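Local coordinates for TlmII (Streptoalloteichus hindustanus, PDB 4HVM), which probably takes part in tallysomycin biosynthesis as a condensation-domain protein of the nonribosomal peptide synthetase type, and may bind phosphopantetheine, at residues F18-A23 against H141-D146; G40-G45 against V127-T132; E280-D285 against P295-V300. All blocks are in the same frame, centred on the assembly; numbering follows the deposited sequence.

Interaction 1 of 3, residues F18-A23 against H141-D146; sequences FLQRGA and HQMLLD
Gln20 and Met143, the latter modelled as selenomethionine, make the dense half of this contact. The Gln20 side chain runs out extended from the first turn of its helix, and NE2 donates to Met143 O at 2.8 Å. The bond is nearly straight, 176° at the hydrogen; the oxygen lies in the plane of the Gln20 amide, and the donor arrives almost along the C=O axis. Met143 answers with its other end: a bend at its last torsion (chi3 51°) folds the terminal methyl back, placing CE 3.7 Å from Gln20 CB. Gln20 OE1 is used too, taking the backbone N of Ser17 just before the helix. Cut back to an alanine, this position would probably leave both Met143 O and Ser17 N without these mates, and a gap where the amide lay against the Met143 carbonyl.

One turn further on, the packing is sparser and nearer to solvent. Ala23 CB touches Met143 CG at 4.0 Å and brushes Gln142 NE2 at 3.9 Å, with no polar bond made.

The loop occupies the place of the HHxxxDG motif of condensation domains in a degenerate form, with Gln142 where the second histidine usually stands and an alanine for the final glycine. His141 shapes it from within: its ND1 receives Met143 N at 3.1 Å in the ring plane, and its carbonyl takes both Leu144 N and Leu145 N. Phe70 of strand 68-72, with Met78 and Leu76 of strand 76-80, packs around Gln20 and Met143, while Trp24 and Trp26 extend the helix 18-27 side of the contact and Asp146 leads into helix 147-161.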
ATOM      1  N   PHE A  18      -8.362   8.142 -12.750  1.00 26.60           N
ATOM      2  CA  PHE A  18      -7.540   7.241 -13.555  1.00 26.35           C
ATOM      3  C   PHE A  18      -6.947   6.073 -12.759  1.00 29.72           C
ATOM      4  O   PHE A  18      -6.705   4.997 -13.309  1.00 32.11           O
ATOM      5  CB  PHE A  18      -6.439   8.025 -14.272  1.00 22.19           C
ATOM      6  CG  PHE A  18      -5.293   8.423 -13.386  1.00 16.96           C
ATOM      7  CD1 PHE A  18      -5.421   9.448 -12.461  1.00 18.87           C
ATOM      8  CD2 PHE A  18      -4.077   7.773 -13.494  1.00 15.78           C
ATOM      9  CE1 PHE A  18      -4.348   9.809 -11.653  1.00 16.57           C
ATOM     10  CE2 PHE A  18      -3.008   8.127 -12.696  1.00 13.98           C
ATOM     11  CZ  PHE A  18      -3.141   9.145 -11.773  1.00 10.39           C
ATOM     12  N   LEU A  19      -6.714   6.288 -11.469  1.00 20.72           N
ATOM     13  CA  LEU A  19      -6.216   5.226 -10.599  1.00 16.27           C
ATOM     14  C   LEU A  19      -7.345   4.282 -10.205  1.00 22.34           C
ATOM     15  O   LEU A  19      -7.122   3.092  -9.983  1.00 23.95           O
ATOM     16  CB  LEU A  19      -5.557   5.811  -9.348  1.00 13.98           C
ATOM     17  CG  LEU A  19      -4.209   6.506  -9.574  1.00 18.45           C
ATOM     18  CD1 LEU A  19      -3.689   7.116  -8.283  1.00 15.16           C
ATOM     19  CD2 LEU A  19      -3.186   5.546 -10.177  1.00  8.48           C
ATOM     20  N   GLN A  20      -8.556   4.825 -10.113  1.00 25.06           N
ATOM     21  CA  GLN A  20      -9.740   4.018  -9.844  1.00 25.92           C
ATOM     22  C   GLN A  20     -10.094   3.171 -11.060  1.00 22.90           C
ATOM     23  O   GLN A  20     -10.396   1.986 -10.933  1.00 25.85           O
ATOM     24  CB  GLN A  20     -10.923   4.906  -9.457  1.00 15.62           C
ATOM     25  CG  GLN A  20     -10.799   5.528  -8.081  1.00 14.54           C
ATOM     26  CD  GLN A  20     -11.932   6.475  -7.774  1.00 17.87           C
ATOM     27  OE1 GLN A  20     -12.384   7.221  -8.642  1.00 19.28           O
ATOM     28  NE2 GLN A  20     -12.405   6.450  -6.535  1.00 15.60           N
ATOM     29  N   ARG A  21     -10.055   3.790 -12.236  1.00 23.85           N
ATOM     30  CA  ARG A  21     -10.276   3.079 -13.491  1.00 18.47           C
ATOM     31  C   ARG A  21      -9.249   1.964 -13.676  1.00 29.63           C
ATOM     32  O   ARG A  21      -9.591   0.851 -14.077  1.00 31.50           O
ATOM     33  CB  ARG A  21     -10.208   4.050 -14.675  1.00 19.38           C
ATOM     34  CG  ARG A  21     -11.567   4.532 -15.174  1.00 25.93           C
ATOM     35  CD  ARG A  21     -11.436   5.531 -16.324  1.00 28.25           C
ATOM     36  NE  ARG A  21     -11.224   6.897 -15.845  1.00 43.99           N
ATOM     37  CZ  ARG A  21     -10.124   7.614 -16.059  1.00 52.26           C
ATOM     38  NH1 ARG A  21      -9.119   7.106 -16.759  1.00 53.82           N
ATOM     39  NH2 ARG A  21     -10.033   8.847 -15.578  1.00 52.99           N
ATOM     40  N   GLY A  22      -7.992   2.273 -13.375  1.00 24.56           N
ATOM     41  CA  GLY A  22      -6.909   1.319 -13.524  1.00 23.60           C
ATOM     42  C   GLY A  22      -7.031   0.107 -12.622  1.00 25.81           C
ATOM     43  O   GLY A  22      -6.915  -1.028 -13.084  1.00 26.81           O
ATOM     44  N   ALA A  23      -7.262   0.341 -11.333  1.00 23.12           N
ATOM     45  CA  ALA A  23      -7.400  -0.745 -10.370  1.00 24.92           C
ATOM     46  C   ALA A  23      -8.624  -1.605 -10.672  1.00 28.00           C
ATOM     47  O   ALA A  23      -8.617  -2.815 -10.445  1.00 28.54           O
ATOM     48  CB  ALA A  23      -7.482  -0.190  -8.962  1.00 28.79           C
ATOM     49  N   HIS A 141     -11.902  -0.296   0.944  1.00 15.09           N
ATOM     50  CA  HIS A 141     -11.612  -0.625  -0.444  1.00 17.03           C
ATOM     51  C   HIS A 141     -10.492   0.289  -0.930  1.00 17.84           C
ATOM     52  O   HIS A 141     -10.501   1.490  -0.654  1.00 28.22           O
ATOM     53  CB  HIS A 141     -12.873  -0.409  -1.281  1.00 24.28           C
ATOM     54  CG  HIS A 141     -12.843  -1.078  -2.618  1.00 22.69           C
ATOM     55  ND1 HIS A 141     -12.061  -0.628  -3.659  1.00 19.99           N
ATOM     56  CD2 HIS A 141     -13.516  -2.154  -3.089  1.00 18.81           C
ATOM     57  CE1 HIS A 141     -12.248  -1.402  -4.712  1.00 17.88           C
ATOM     58  NE2 HIS A 141     -13.126  -2.337  -4.393  1.00 14.65           N
ATOM     59  N   GLN A 142      -9.530  -0.276  -1.652  1.00 14.66           N
ATOM     60  CA  GLN A 142      -8.341   0.470  -2.062  1.00 17.78           C
ATOM     61  C   GLN A 142      -8.627   1.540  -3.116  1.00 22.41           C
ATOM     62  O   GLN A 142      -7.786   2.398  -3.378  1.00 33.08           O
ATOM     63  CB  GLN A 142      -7.253  -0.478  -2.571  1.00 11.19           C
ATOM     64  CG  GLN A 142      -7.608  -1.181  -3.870  1.00 30.69           C
ATOM     65  CD  GLN A 142      -6.397  -1.766  -4.566  1.00 30.29           C
ATOM     66  OE1 GLN A 142      -5.960  -2.874  -4.253  1.00 31.17           O
ATOM     67  NE2 GLN A 142      -5.846  -1.021  -5.519  1.00 33.50           N
HETATM   68  N   MSE A 143      -9.809   1.482  -3.721  1.00 16.24           N
HETATM   69  CA  MSE A 143     -10.206   2.474  -4.716  1.00 18.79           C
HETATM   70  C   MSE A 143     -10.825   3.704  -4.059  1.00 21.74           C
HETATM   71  O   MSE A 143     -11.247   4.640  -4.739  1.00 20.60           O
HETATM   72  CB  MSE A 143     -11.184   1.867  -5.722  1.00 18.68           C
HETATM   73  CG  MSE A 143     -10.541   0.913  -6.711  1.00 15.79           C
HETATM   74 SE   MSE A 143     -11.821   0.159  -7.966  0.75 41.13          SE
HETATM   75  CE  MSE A 143     -12.658   1.812  -8.561  1.00 53.41           C
ATOM     76  N   LEU A 144     -10.883   3.686  -2.733  1.00 12.76           N
ATOM     77  CA  LEU A 144     -11.368   4.826  -1.968  1.00 20.15           C
ATOM     78  C   LEU A 144     -10.254   5.397  -1.107  1.00 19.32           C
ATOM     79  O   LEU A 144     -10.047   6.606  -1.071  1.00 29.16           O
ATOM     80  CB  LEU A 144     -12.550   4.423  -1.082  1.00 12.94           C
ATOM     81  CG  LEU A 144     -13.864   4.080  -1.788  1.00 13.75           C
ATOM     82  CD1 LEU A 144     -14.995   3.984  -0.781  1.00 13.97           C
ATOM     83  CD2 LEU A 144     -14.185   5.108  -2.859  1.00 14.71           C
ATOM     84  N   LEU A 145      -9.536   4.518  -0.416  1.00 17.80           N
ATOM     85  CA  LEU A 145      -8.457   4.935   0.471  1.00 18.04           C
ATOM     86  C   LEU A 145      -7.166   4.179   0.177  1.00 19.11           C
ATOM     87  O   LEU A 145      -7.152   2.949   0.164  1.00 21.52           O
ATOM     88  CB  LEU A 145      -8.860   4.704   1.928  1.00 18.69           C
ATOM     89  CG  LEU A 145     -10.188   5.311   2.382  1.00 18.36           C
ATOM     90  CD1 LEU A 145     -10.450   4.991   3.845  1.00 16.47           C
ATOM     91  CD2 LEU A 145     -10.199   6.810   2.151  1.00 15.47           C
ATOM     92  N   ASP A 146      -6.084   4.916  -0.060  1.00 12.74           N
ATOM     93  CA  ASP A 146      -4.768   4.305  -0.185  1.00 18.23           C
ATOM     94  C   ASP A 146      -4.118   4.180   1.193  1.00 25.65           C
ATOM     95  O   ASP A 146      -4.765   4.435   2.211  1.00 19.08           O
ATOM     96  CB  ASP A 146      -3.876   5.088  -1.157  1.00 25.68           C
ATOM     97  CG  ASP A 146      -3.785   6.569  -0.823  1.00 30.57           C
ATOM     98  OD1 ASP A 146      -4.159   6.971   0.299  1.00 26.63           O
ATOM     99  OD2 ASP A 146      -3.323   7.337  -1.695  1.00 34.77           O
TER

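Interaction 2 of 3, residues G40-G45 against V127-T132; sequences GLLGSG and VRLSET
Leu42 and Leu129 face each other methyl to methyl, CD1 to CD1 at 4.3 Å. Leu129 points from its backbone straight at the opposing segment; Leu42 starts off to the side, and its first torsion, with CG opposite the backbone N (chi1 170°), swings the branched end over to meet it. Gln99 of helix 98-110 touches both leucines.

At the other end Ser44 and Thr132 stand near one another without bonding: the hydroxyls Ser44 OG and Thr132 OG1 are 4.1 Å apart, and Ser44 OG is hydrogen-bonded to Asp133 OD1. What joins the chains here is backbone. Gly45 N donates to Thr132 O at 2.9 Å, the hydrogen coming in bent (157°) and tilted from the carbonyl plane, while the CA of Ser44 lies close by the same oxygen. The phi and psi of Gly45 would jam a side chain against the preceding carbonyl.

Strands 122-128 and 133-141 form a beta hairpin, and residues 129-132 are its connection. Strand 36-44 pairs antiparallel with the second arm, Leu41 to Leu136 and Gly43 to Val134, and the Gly45-Thr132 bond carries that ladder one step past the strand ends.

The turn itself is braced by Arg128, whose CB heads away from strand 36-44 before the chain bends back. Its NH1 reaches Ser130 O at 2.8 Å, in the carbonyl plane but somewhat tilted from the guanidinium plane, and NE pairs with Asp49. Glu131, at the outside of the bend, forms a salt bridge with Arg93 through OE1.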
ATOM      1  N   GLY A  40      -5.358   0.269  12.004  1.00 13.60           N
ATOM      2  CA  GLY A  40      -6.010   0.696  13.229  1.00 11.21           C
ATOM      3  C   GLY A  40      -5.141   1.519  14.160  1.00 17.16           C
ATOM      4  O   GLY A  40      -3.918   1.395  14.158  1.00 18.47           O
ATOM      5  N   LEU A  41      -5.785   2.368  14.955  1.00 19.50           N
ATOM      6  CA  LEU A  41      -5.103   3.141  15.986  1.00 13.19           C
ATOM      7  C   LEU A  41      -5.560   2.672  17.362  1.00 25.10           C
ATOM      8  O   LEU A  41      -6.756   2.527  17.611  1.00 37.98           O
ATOM      9  CB  LEU A  41      -5.389   4.638  15.826  1.00 13.58           C
ATOM     10  CG  LEU A  41      -4.804   5.335  14.597  1.00 22.44           C
ATOM     11  CD1 LEU A  41      -5.183   6.804  14.588  1.00 13.17           C
ATOM     12  CD2 LEU A  41      -3.290   5.172  14.538  1.00 11.63           C
ATOM     13  N   LEU A  42      -4.605   2.430  18.252  1.00 18.47           N
ATOM     14  CA  LEU A  42      -4.923   1.991  19.605  1.00 19.22           C
ATOM     15  C   LEU A  42      -4.979   3.171  20.568  1.00 22.28           C
ATOM     16  O   LEU A  42      -3.997   3.892  20.737  1.00 31.33           O
ATOM     17  CB  LEU A  42      -3.897   0.968  20.089  1.00 16.04           C
ATOM     18  CG  LEU A  42      -3.949   0.587  21.569  1.00 22.80           C
ATOM     19  CD1 LEU A  42      -5.301   0.001  21.934  1.00 18.44           C
ATOM     20  CD2 LEU A  42      -2.837  -0.390  21.897  1.00 26.89           C
ATOM     21  N   GLY A  43      -6.133   3.366  21.196  1.00 18.80           N
ATOM     22  CA  GLY A  43      -6.293   4.410  22.192  1.00 24.06           C
ATOM     23  C   GLY A  43      -6.243   3.835  23.594  1.00 29.59           C
ATOM     24  O   GLY A  43      -6.814   2.776  23.861  1.00 31.60           O
ATOM     25  N   SER A  44      -5.558   4.530  24.494  1.00 29.81           N
ATOM     26  CA  SER A  44      -5.417   4.052  25.862  1.00 30.83           C
ATOM     27  C   SER A  44      -5.626   5.171  26.875  1.00 36.73           C
ATOM     28  O   SER A  44      -4.965   6.206  26.815  1.00 47.71           O
ATOM     29  CB  SER A  44      -4.043   3.412  26.063  1.00 31.14           C
ATOM     30  OG  SER A  44      -3.973   2.745  27.313  1.00 41.29           O
ATOM     31  N   GLY A  45      -6.543   4.951  27.811  1.00 30.99           N
ATOM     32  CA  GLY A  45      -6.873   5.946  28.815  1.00 30.52           C
ATOM     33  C   GLY A  45      -8.369   5.968  29.057  1.00 37.66           C
ATOM     34  O   GLY A  45      -9.067   5.023  28.694  1.00 44.98           O
ATOM     35  N   VAL A 127     -13.447  -1.013  18.604  1.00 16.63           N
ATOM     36  CA  VAL A 127     -13.274  -2.241  19.371  1.00 19.71           C
ATOM     37  C   VAL A 127     -12.672  -1.948  20.740  1.00 26.12           C
ATOM     38  O   VAL A 127     -11.556  -1.438  20.836  1.00 30.23           O
ATOM     39  CB  VAL A 127     -12.360  -3.237  18.633  1.00 20.58           C
ATOM     40  CG1 VAL A 127     -12.447  -4.610  19.269  1.00 23.36           C
ATOM     41  CG2 VAL A 127     -12.725  -3.314  17.157  1.00 14.61           C
ATOM     42  N   ARG A 128     -13.413  -2.269  21.797  1.00 19.05           N
ATOM     43  CA  ARG A 128     -12.910  -2.088  23.156  1.00 29.96           C
ATOM     44  C   ARG A 128     -12.247  -3.369  23.657  1.00 28.48           C
ATOM     45  O   ARG A 128     -12.856  -4.438  23.640  1.00 24.66           O
ATOM     46  CB  ARG A 128     -14.027  -1.652  24.109  1.00 22.01           C
ATOM     47  CG  ARG A 128     -13.581  -1.563  25.562  1.00 23.56           C
ATOM     48  CD  ARG A 128     -14.576  -0.806  26.427  1.00 32.30           C
ATOM     49  NE  ARG A 128     -14.551   0.633  26.173  1.00 32.52           N
ATOM     50  CZ  ARG A 128     -13.725   1.485  26.773  1.00 31.91           C
ATOM     51  NH1 ARG A 128     -12.841   1.048  27.660  1.00 32.33           N
ATOM     52  NH2 ARG A 128     -13.778   2.779  26.479  1.00 31.13           N
ATOM     53  N   LEU A 129     -11.001  -3.247  24.104  1.00 28.66           N
ATOM     54  CA  LEU A 129     -10.217  -4.399  24.538  1.00 20.44           C
ATOM     55  C   LEU A 129     -10.224  -4.570  26.057  1.00 28.43           C
ATOM     56  O   LEU A 129     -10.158  -5.690  26.564  1.00 32.74           O
ATOM     57  CB  LEU A 129      -8.775  -4.269  24.046  1.00 19.52           C
ATOM     58  CG  LEU A 129      -8.584  -3.941  22.566  1.00 17.91           C
ATOM     59  CD1 LEU A 129      -7.107  -3.942  22.207  1.00 17.31           C
ATOM     60  CD2 LEU A 129      -9.350  -4.918  21.691  1.00 18.09           C
ATOM     61  N   SER A 130     -10.295  -3.454  26.773  1.00 23.37           N
ATOM     62  CA  SER A 130     -10.281  -3.469  28.231  1.00 25.35           C
ATOM     63  C   SER A 130     -10.917  -2.200  28.782  1.00 41.76           C
ATOM     64  O   SER A 130     -11.631  -1.494  28.073  1.00 47.66           O
ATOM     65  CB  SER A 130      -8.848  -3.603  28.752  1.00 26.38           C
ATOM     66  OG  SER A 130      -8.030  -2.548  28.275  1.00 25.13           O
ATOM     67  N   GLU A 131     -10.649  -1.910  30.050  1.00 37.32           N
ATOM     68  CA  GLU A 131     -11.204  -0.727  30.693  1.00 41.32           C
ATOM     69  C   GLU A 131     -10.486   0.545  30.256  1.00 41.72           C
ATOM     70  O   GLU A 131     -10.982   1.651  30.474  1.00 45.19           O
ATOM     71  CB  GLU A 131     -11.145  -0.871  32.212  1.00 48.18           C
ATOM     72  CG  GLU A 131     -11.901  -2.079  32.734  1.00 55.93           C
ATOM     73  CD  GLU A 131     -13.354  -2.092  32.291  1.00 63.82           C
ATOM     74  OE1 GLU A 131     -13.831  -3.156  31.841  1.00 62.19           O
ATOM     75  OE2 GLU A 131     -14.021  -1.041  32.398  1.00 69.52           O
ATOM     76  N   THR A 132      -9.320   0.386  29.640  1.00 41.45           N
ATOM     77  CA  THR A 132      -8.522   1.530  29.214  1.00 43.66           C
ATOM     78  C   THR A 132      -8.255   1.540  27.710  1.00 44.95           C
ATOM     79  O   THR A 132      -8.065   2.601  27.118  1.00 49.64           O
ATOM     80  CB  THR A 132      -7.169   1.584  29.955  1.00 46.28           C
ATOM     81  OG1 THR A 132      -6.415   0.400  29.666  1.00 48.43           O
ATOM     82  CG2 THR A 132      -7.380   1.692  31.458  1.00 48.07           C
TER

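Interaction 3 of 3, residues E280-D285 against P295-V300; sequences EVDLRD and PLTDRV
Val281 and Asp298 form the central rung, each backbone N donating to the other's O; the bond from Asp298 N to Val281 O measures 3.0 Å. Glu280 with Arg299 and Asp282 with Thr297 are the non-hydrogen-bonded pairs to either side. On the face they share, Glu280 and Arg299 run side by side with CG to CG at 3.7 Å, and Thr297 CG2 packs obliquely against Glu280 CB at 3.8 Å. The charged ends of Glu280 and Arg299 do not meet; Glu280 OE2 is hydrogen-bonded to His362 ND1 instead. Val281 turns to the other face, where its side chain crosses that of Val300 at about a right angle, CG2 to CG2 at 3.9 Å, with Phe325 of helix 314-330 against both.

This antiparallel pair is the edge of a mixed six-stranded sheet, with strand 297-305 outermost. Past it the chain turns into a short helix, yet the pairing persists: Leu283 N donates to Leu296 O at 2.9 Å.

Asp282 caps that helix. Its OD1 accepts Arg284 N at 3.1 Å and Arg284 NH1 at 2.9 Å, the two donors arriving from opposite faces of the carboxylate, the second as a salt bridge. The guanidinium lies over Leu296, whose CB sits 3.7 Å above one face near the rim.

Further out, Arg284 NE bonds to Val292 O, and NH1 also forms a salt bridge with Asp146, the aspartate at the HHxxxDG position. Asp146 OD2 is shared with Thr297 OG1 and Leu296 N, an arrangement consistent with the structural Asp-Arg pair known from condensation domains.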
ATOM      1  N   GLU A 280       5.552   1.417  -4.676  1.00 24.34           N
ATOM      2  CA  GLU A 280       4.502   2.427  -4.744  1.00 26.08           C
ATOM      3  C   GLU A 280       5.058   3.844  -4.641  1.00 26.44           C
ATOM      4  O   GLU A 280       6.165   4.057  -4.146  1.00 30.10           O
ATOM      5  CB  GLU A 280       3.448   2.194  -3.659  1.00 27.64           C
ATOM      6  CG  GLU A 280       2.559   0.990  -3.911  1.00 37.31           C
ATOM      7  CD  GLU A 280       2.858  -0.161  -2.976  1.00 54.77           C
ATOM      8  OE1 GLU A 280       2.941   0.077  -1.751  1.00 63.43           O
ATOM      9  OE2 GLU A 280       3.008  -1.301  -3.467  1.00 61.80           O
ATOM     10  N   VAL A 281       4.281   4.805  -5.129  1.00 19.46           N
ATOM     11  CA  VAL A 281       4.635   6.214  -5.049  1.00  9.91           C
ATOM     12  C   VAL A 281       3.400   7.029  -4.685  1.00 16.26           C
ATOM     13  O   VAL A 281       2.354   6.880  -5.312  1.00 15.97           O
ATOM     14  CB  VAL A 281       5.206   6.725  -6.387  1.00 16.15           C
ATOM     15  CG1 VAL A 281       5.183   8.245  -6.439  1.00 16.05           C
ATOM     16  CG2 VAL A 281       6.616   6.204  -6.592  1.00 22.85           C
ATOM     17  N   ASP A 282       3.518   7.872  -3.664  1.00 24.68           N
ATOM     18  CA  ASP A 282       2.422   8.745  -3.263  1.00 22.02           C
ATOM     19  C   ASP A 282       2.481  10.010  -4.107  1.00 22.03           C
ATOM     20  O   ASP A 282       3.448  10.768  -4.034  1.00 29.02           O
ATOM     21  CB  ASP A 282       2.523   9.096  -1.777  1.00 34.28           C
ATOM     22  CG  ASP A 282       1.246   9.712  -1.233  1.00 40.87           C
ATOM     23  OD1 ASP A 282       0.415  10.177  -2.042  1.00 45.47           O
ATOM     24  OD2 ASP A 282       1.071   9.730   0.004  1.00 39.45           O
ATOM     25  N   LEU A 283       1.442  10.235  -4.906  1.00 22.46           N
ATOM     26  CA  LEU A 283       1.414  11.376  -5.815  1.00 25.51           C
ATOM     27  C   LEU A 283       1.198  12.710  -5.098  1.00 32.95           C
ATOM     28  O   LEU A 283       1.357  13.773  -5.697  1.00 43.79           O
ATOM     29  CB  LEU A 283       0.356  11.175  -6.904  1.00 19.68           C
ATOM     30  CG  LEU A 283       0.546   9.943  -7.793  1.00 15.11           C
ATOM     31  CD1 LEU A 283      -0.541   9.858  -8.853  1.00 11.15           C
ATOM     32  CD2 LEU A 283       1.927   9.946  -8.432  1.00 12.63           C
ATOM     33  N   ARG A 284       0.832  12.647  -3.821  1.00 30.11           N
ATOM     34  CA  ARG A 284       0.659  13.847  -3.010  1.00 28.98           C
ATOM     35  C   ARG A 284       1.992  14.564  -2.825  1.00 32.33           C
ATOM     36  O   ARG A 284       2.084  15.778  -2.995  1.00 37.06           O
ATOM     37  CB  ARG A 284       0.077  13.492  -1.640  1.00 31.87           C
ATOM     38  CG  ARG A 284      -1.327  12.907  -1.663  1.00 25.98           C
ATOM     39  CD  ARG A 284      -1.746  12.459  -0.270  1.00 13.97           C
ATOM     40  NE  ARG A 284      -3.065  11.834  -0.269  1.00 14.36           N
ATOM     41  CZ  ARG A 284      -3.286  10.562  -0.577  1.00 25.09           C
ATOM     42  NH1 ARG A 284      -2.275   9.773  -0.915  1.00 21.03           N
ATOM     43  NH2 ARG A 284      -4.519  10.076  -0.549  1.00 31.62           N
ATOM     44  N   ASP A 285       3.021  13.803  -2.470  1.00 33.81           N
ATOM     45  CA  ASP A 285       4.341  14.366  -2.218  1.00 41.12           C
ATOM     46  C   ASP A 285       5.049  14.701  -3.524  1.00 38.17           C
ATOM     47  O   ASP A 285       5.696  15.742  -3.644  1.00 46.90           O
ATOM     48  CB  ASP A 285       5.190  13.385  -1.408  1.00 46.82           C
ATOM     49  CG  ASP A 285       4.569  13.043  -0.068  1.00 57.57           C
ATOM     50  OD1 ASP A 285       3.930  13.935   0.532  1.00 57.78           O
ATOM     51  OD2 ASP A 285       4.719  11.886   0.386  1.00 64.84           O
ATOM     52  N   PRO A 295      -7.648   7.848  -3.342  1.00 15.07           N
ATOM     53  CA  PRO A 295      -6.671   7.050  -4.088  1.00 13.95           C
ATOM     54  C   PRO A 295      -5.709   7.913  -4.902  1.00 22.39           C
ATOM     55  O   PRO A 295      -6.052   8.359  -5.997  1.00 26.59           O
ATOM     56  CB  PRO A 295      -7.547   6.214  -5.023  1.00 14.42           C
ATOM     57  CG  PRO A 295      -8.766   7.045  -5.233  1.00 21.44           C
ATOM     58  CD  PRO A 295      -8.992   7.791  -3.947  1.00 20.14           C
ATOM     59  N   LEU A 296      -4.511   8.130  -4.368  1.00 19.62           N
ATOM     60  CA  LEU A 296      -3.491   8.913  -5.054  1.00 18.88           C
ATOM     61  C   LEU A 296      -2.125   8.224  -4.998  1.00 19.71           C
ATOM     62  O   LEU A 296      -1.084   8.867  -5.127  1.00 26.36           O
ATOM     63  CB  LEU A 296      -3.414  10.321  -4.459  1.00 12.86           C
ATOM     64  CG  LEU A 296      -4.605  11.231  -4.777  1.00 17.10           C
ATOM     65  CD1 LEU A 296      -4.435  12.580  -4.110  1.00 22.40           C
ATOM     66  CD2 LEU A 296      -4.778  11.397  -6.281  1.00 14.32           C
ATOM     67  N   THR A 297      -2.142   6.909  -4.804  1.00 12.72           N
ATOM     68  CA  THR A 297      -0.915   6.128  -4.762  1.00 18.98           C
ATOM     69  C   THR A 297      -0.870   5.187  -5.958  1.00 17.96           C
ATOM     70  O   THR A 297      -1.845   4.494  -6.251  1.00 22.18           O
ATOM     71  CB  THR A 297      -0.806   5.306  -3.464  1.00 21.81           C
ATOM     72  OG1 THR A 297      -0.877   6.182  -2.332  1.00 23.51           O
ATOM     73  CG2 THR A 297       0.506   4.539  -3.430  1.00 13.35           C
ATOM     74  N   ASP A 298       0.263   5.175  -6.651  1.00  9.28           N
ATOM     75  CA  ASP A 298       0.427   4.339  -7.831  1.00  9.27           C
ATOM     76  C   ASP A 298       1.748   3.581  -7.779  1.00 24.56           C
ATOM     77  O   ASP A 298       2.655   3.950  -7.037  1.00 27.58           O
ATOM     78  CB  ASP A 298       0.362   5.196  -9.093  1.00 15.52           C
ATOM     79  CG  ASP A 298       0.151   4.374 -10.348  1.00 26.59           C
ATOM     80  OD1 ASP A 298      -0.417   3.262 -10.260  1.00 30.36           O
ATOM     81  OD2 ASP A 298       0.549   4.852 -11.428  1.00 30.93           O
ATOM     82  N   ARG A 299       1.846   2.518  -8.571  1.00 20.29           N
ATOM     83  CA  ARG A 299       3.054   1.701  -8.618  1.00 18.81           C
ATOM     84  C   ARG A 299       3.940   2.063  -9.808  1.00 22.80           C
ATOM     85  O   ARG A 299       3.450   2.284 -10.916  1.00 27.20           O
ATOM     86  CB  ARG A 299       2.684   0.218  -8.671  1.00 17.99           C
ATOM     87  CG  ARG A 299       2.139  -0.331  -7.365  1.00 25.76           C
ATOM     88  CD  ARG A 299       1.638  -1.757  -7.537  1.00 25.00           C
ATOM     89  NE  ARG A 299       0.388  -1.812  -8.290  1.00 25.86           N
ATOM     90  CZ  ARG A 299      -0.242  -2.935  -8.616  1.00 31.92           C
ATOM     91  NH1 ARG A 299       0.262  -4.111  -8.262  1.00 32.89           N
ATOM     92  NH2 ARG A 299      -1.378  -2.884  -9.300  1.00 38.24           N
ATOM     93  N   VAL A 300       5.246   2.132  -9.571  1.00 14.67           N
ATOM     94  CA  VAL A 300       6.205   2.352 -10.649  1.00 16.17           C
ATOM     95  C   VAL A 300       7.133   1.147 -10.808  1.00 19.78           C
ATOM     96  O   VAL A 300       7.500   0.502  -9.827  1.00 28.65           O
ATOM     97  CB  VAL A 300       7.028   3.642 -10.440  1.00 15.42           C
ATOM     98  CG1 VAL A 300       6.108   4.848 -10.390  1.00 21.29           C
ATOM     99  CG2 VAL A 300       7.853   3.555  -9.172  1.00 19.44           C
TER

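In the fold
From the N terminus, helix 18-27 opens interaction 1, which closes only when the chain returns at 141-146 after strand 133-141. Interaction 2 opens and closes within that span: strand 36-44 follows the helix, and the hairpin turn at 127-132 comes back to it at the far end of the five-stranded sheet, with centres 30 Å apart and no touch between them. Interaction 3 comes later in series, a short loop between neighbouring strands of the six-stranded sheet. It abuts interaction 1, their centres 11 Å apart: Asp146 meets 280-285 and 295-300, and Pro295 packs on the 143-144 carbonyls, so the two sheets' regions join there.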